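Protein deadlock (Drosophila melanogaster, PDB 5XYV) takes part in oogenesis and germline maintenance as a component of the Rhino-Deadlock-Cutoff complex, binding Rhino directly through the N-terminal region. Local coordinates at residues K38-L41 with E42-K46. Sequence-based numbering, arbitrary orientation.
Sequences KGFL and ESWRK
Phe40 and Trp44, one turn apart on helix 30-45, form a T-shaped (edge-to-face) pair. The planes meet at 89° and the centroid of the Trp44 five-membered ring lies 4.8 Å from that of the Phe40 ring. The indole nitrogen leads: Trp44 NE1 sits over one Phe40 face, toward the rim, 3.3 Å from Phe40 CE1. Trp44 CZ2 follows along the same edge. Phe40 holds CG anti to its own N (chi1 165°), which turns the ring so that one face meets the indole edge one turn on.

The same tight side includes the Phe40 carbonyl. Ser43 OG donates to Phe40 O at 2.9 Å, approaching from out of the carbonyl plane. Ser43 N makes only weak bonds, to Gly39 O and Phe40 O. Trp44 N to Leu41 O is also weak, at 3.5 Å.

On the other side the side chains are looser and more exposed. The backbone bond there, Glu42 N to Lys38 O at 3.3 Å, is fairly straight (161°) and is the one backbone bond across the contact that is not weak. The two side chains cross without a salt bridge, as Lys38 NZ stays 4.8 Å from Glu42 OE2. Glu42 OE2 instead lies near Lys38 CG and CE. Arg45 is poorly ordered and touches Leu41 O through CG.

The segment lies within the region required for Rhino binding. Ser43 OG hydrogen-bonds His19 of a Rhino chain, and Trp44 meets His19 and Phe30 of that chain. With an alanine here in place of Trp44, one Phe40 face would probably lose its indole partner, and His19 and Phe30 of Rhino the ring they meet. Within Deadlock, Phe40 packs on Trp16 and Lys12, and Leu41 on Met9, joining helix 30-45 to helix 9-23 shortly before strand 49-51.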
ATOM      1  N   LYS C  38       5.761 -18.464 -11.160  1.00 33.23           N
ATOM      2  CA  LYS C  38       6.093 -17.705 -12.362  1.00 32.88           C
ATOM      3  C   LYS C  38       5.857 -16.203 -12.175  1.00 33.94           C
ATOM      4  O   LYS C  38       6.625 -15.380 -12.658  1.00 36.79           O
ATOM      5  CB  LYS C  38       5.284 -18.217 -13.554  1.00 38.81           C
ATOM      6  CG  LYS C  38       5.623 -17.535 -14.877  1.00 44.49           C
ATOM      7  CD  LYS C  38       4.843 -18.178 -16.011  1.00 51.24           C
ATOM      8  CE  LYS C  38       5.159 -17.561 -17.359  1.00 55.09           C
ATOM      9  NZ  LYS C  38       4.343 -18.241 -18.402  1.00 60.68           N
ATOM     10  N   GLY C  39       4.791 -15.850 -11.474  1.00 27.86           N
ATOM     11  CA  GLY C  39       4.534 -14.460 -11.163  1.00 31.98           C
ATOM     12  C   GLY C  39       5.447 -13.946 -10.054  1.00 30.45           C
ATOM     13  O   GLY C  39       5.729 -12.754  -9.970  1.00 28.61           O
ATOM     14  N   PHE C  40       5.909 -14.846  -9.194  1.00 29.87           N
ATOM     15  CA  PHE C  40       6.869 -14.463  -8.154  1.00 26.07           C
ATOM     16  C   PHE C  40       8.186 -14.016  -8.762  1.00 22.14           C
ATOM     17  O   PHE C  40       8.782 -13.055  -8.314  1.00 24.10           O
ATOM     18  CB  PHE C  40       7.085 -15.634  -7.199  1.00 22.23           C
ATOM     19  CG  PHE C  40       8.288 -15.489  -6.312  1.00 20.35           C
ATOM     20  CD1 PHE C  40       8.268 -14.619  -5.217  1.00 20.38           C
ATOM     21  CD2 PHE C  40       9.425 -16.241  -6.548  1.00 19.01           C
ATOM     22  CE1 PHE C  40       9.389 -14.496  -4.383  1.00 23.92           C
ATOM     23  CE2 PHE C  40      10.532 -16.145  -5.697  1.00 22.34           C
ATOM     24  CZ  PHE C  40      10.512 -15.258  -4.623  1.00 20.86           C
ATOM     25  N   LEU C  41       8.649 -14.716  -9.784  1.00 24.28           N
ATOM     26  CA  LEU C  41       9.911 -14.360 -10.417  1.00 28.03           C
ATOM     27  C   LEU C  41       9.799 -13.086 -11.249  1.00 34.08           C
ATOM     28  O   LEU C  41      10.697 -12.240 -11.235  1.00 33.11           O
ATOM     29  CB  LEU C  41      10.415 -15.505 -11.285  1.00 28.64           C
ATOM     30  CG  LEU C  41      10.931 -16.712 -10.509  1.00 30.32           C
ATOM     31  CD1 LEU C  41      11.317 -17.789 -11.487  1.00 32.79           C
ATOM     32  CD2 LEU C  41      12.107 -16.326  -9.622  1.00 27.06           C
ATOM     33  N   GLU C  42       8.672 -12.951 -11.941  1.00 32.03           N
ATOM     34  CA  GLU C  42       8.367 -11.760 -12.711  1.00 37.02           C
ATOM     35  C   GLU C  42       8.206 -10.511 -11.823  1.00 40.41           C
ATOM     36  O   GLU C  42       8.403  -9.397 -12.300  1.00 42.37           O
ATOM     37  CB  GLU C  42       7.096 -11.995 -13.563  1.00 33.59           C
ATOM     38  CG  GLU C  42       7.281 -13.048 -14.665  1.00 44.40           C
ATOM     39  CD  GLU C  42       5.986 -13.475 -15.356  1.00 48.79           C
ATOM     40  OE1 GLU C  42       4.896 -13.023 -14.944  1.00 55.67           O
ATOM     41  OE2 GLU C  42       6.060 -14.316 -16.280  1.00 46.82           O
ATOM     42  N   SER C  43       7.858 -10.694 -10.546  1.00 30.43           N
ATOM     43  CA  SER C  43       7.557  -9.564  -9.664  1.00 31.76           C
ATOM     44  C   SER C  43       8.805  -8.786  -9.260  1.00 34.20           C
ATOM     45  O   SER C  43       8.735  -7.598  -8.940  1.00 39.26           O
ATOM     46  CB  SER C  43       6.824 -10.029  -8.401  1.00 27.84           C
ATOM     47  OG  SER C  43       7.744 -10.498  -7.431  1.00 24.50           O
ATOM     48  N   TRP C  44       9.946  -9.455  -9.261  1.00 33.50           N
ATOM     49  CA  TRP C  44      11.206  -8.786  -8.963  1.00 32.64           C
ATOM     50  C   TRP C  44      11.705  -7.936 -10.111  1.00 49.49           C
ATOM     51  O   TRP C  44      12.376  -6.932  -9.886  1.00 44.40           O
ATOM     52  CB  TRP C  44      12.297  -9.794  -8.601  1.00 26.23           C
ATOM     53  CG  TRP C  44      11.960 -10.643  -7.444  1.00 29.95           C
ATOM     54  CD1 TRP C  44      11.287 -11.833  -7.457  1.00 26.51           C
ATOM     55  CD2 TRP C  44      12.267 -10.368  -6.079  1.00 26.56           C
ATOM     56  NE1 TRP C  44      11.159 -12.308  -6.175  1.00 25.88           N
ATOM     57  CE2 TRP C  44      11.760 -11.423  -5.307  1.00 23.15           C
ATOM     58  CE3 TRP C  44      12.933  -9.316  -5.430  1.00 24.98           C
ATOM     59  CZ2 TRP C  44      11.898 -11.477  -3.917  1.00 20.32           C
ATOM     60  CZ3 TRP C  44      13.058  -9.365  -4.063  1.00 27.43           C
ATOM     61  CH2 TRP C  44      12.551 -10.443  -3.318  1.00 22.31           C
ATOM     62  N   ARG C  45      11.406  -8.351 -11.340  1.00 71.14           N
ATOM     63  CA  ARG C  45      12.036  -7.741 -12.519  1.00 73.49           C
ATOM     64  C   ARG C  45      11.340  -6.476 -13.037  1.00 80.62           C
ATOM     65  O   ARG C  45      11.999  -5.567 -13.541  1.00 85.53           O
ATOM     66  CB  ARG C  45      12.158  -8.761 -13.672  1.00 74.78           C
ATOM     67  CG  ARG C  45      12.432 -10.204 -13.263  1.00 74.14           C
ATOM     68  CD  ARG C  45      12.744 -11.075 -14.490  1.00 80.66           C
ATOM     69  NE  ARG C  45      12.204 -10.525 -15.733  1.00 90.37           N
ATOM     70  CZ  ARG C  45      10.941 -10.657 -16.123  1.00 86.68           C
ATOM     71  NH1 ARG C  45      10.084 -11.332 -15.371  1.00 78.79           N
ATOM     72  NH2 ARG C  45      10.538 -10.123 -17.267  1.00 86.35           N
ATOM     73  N   LYS C  46      10.022  -6.410 -12.933  1.00 73.51           N
ATOM     74  CA  LYS C  46       9.326  -5.254 -13.464  1.00 81.72           C
ATOM     75  C   LYS C  46       8.638  -4.458 -12.356  1.00 81.91           C
ATOM     76  O   LYS C  46       8.135  -5.039 -11.397  1.00 79.73           O
ATOM     77  CB  LYS C  46       8.317  -5.690 -14.534  1.00 83.34           C
ATOM     78  CG  LYS C  46       8.922  -6.499 -15.672  1.00 83.67           C
ATOM     79  CD  LYS C  46       8.256  -6.166 -17.002  1.00 84.04           C
ATOM     80  CE  LYS C  46       7.944  -7.419 -17.811  1.00 82.66           C
ATOM     81  NZ  LYS C  46       6.513  -7.418 -18.227  1.00 84.68           N
TER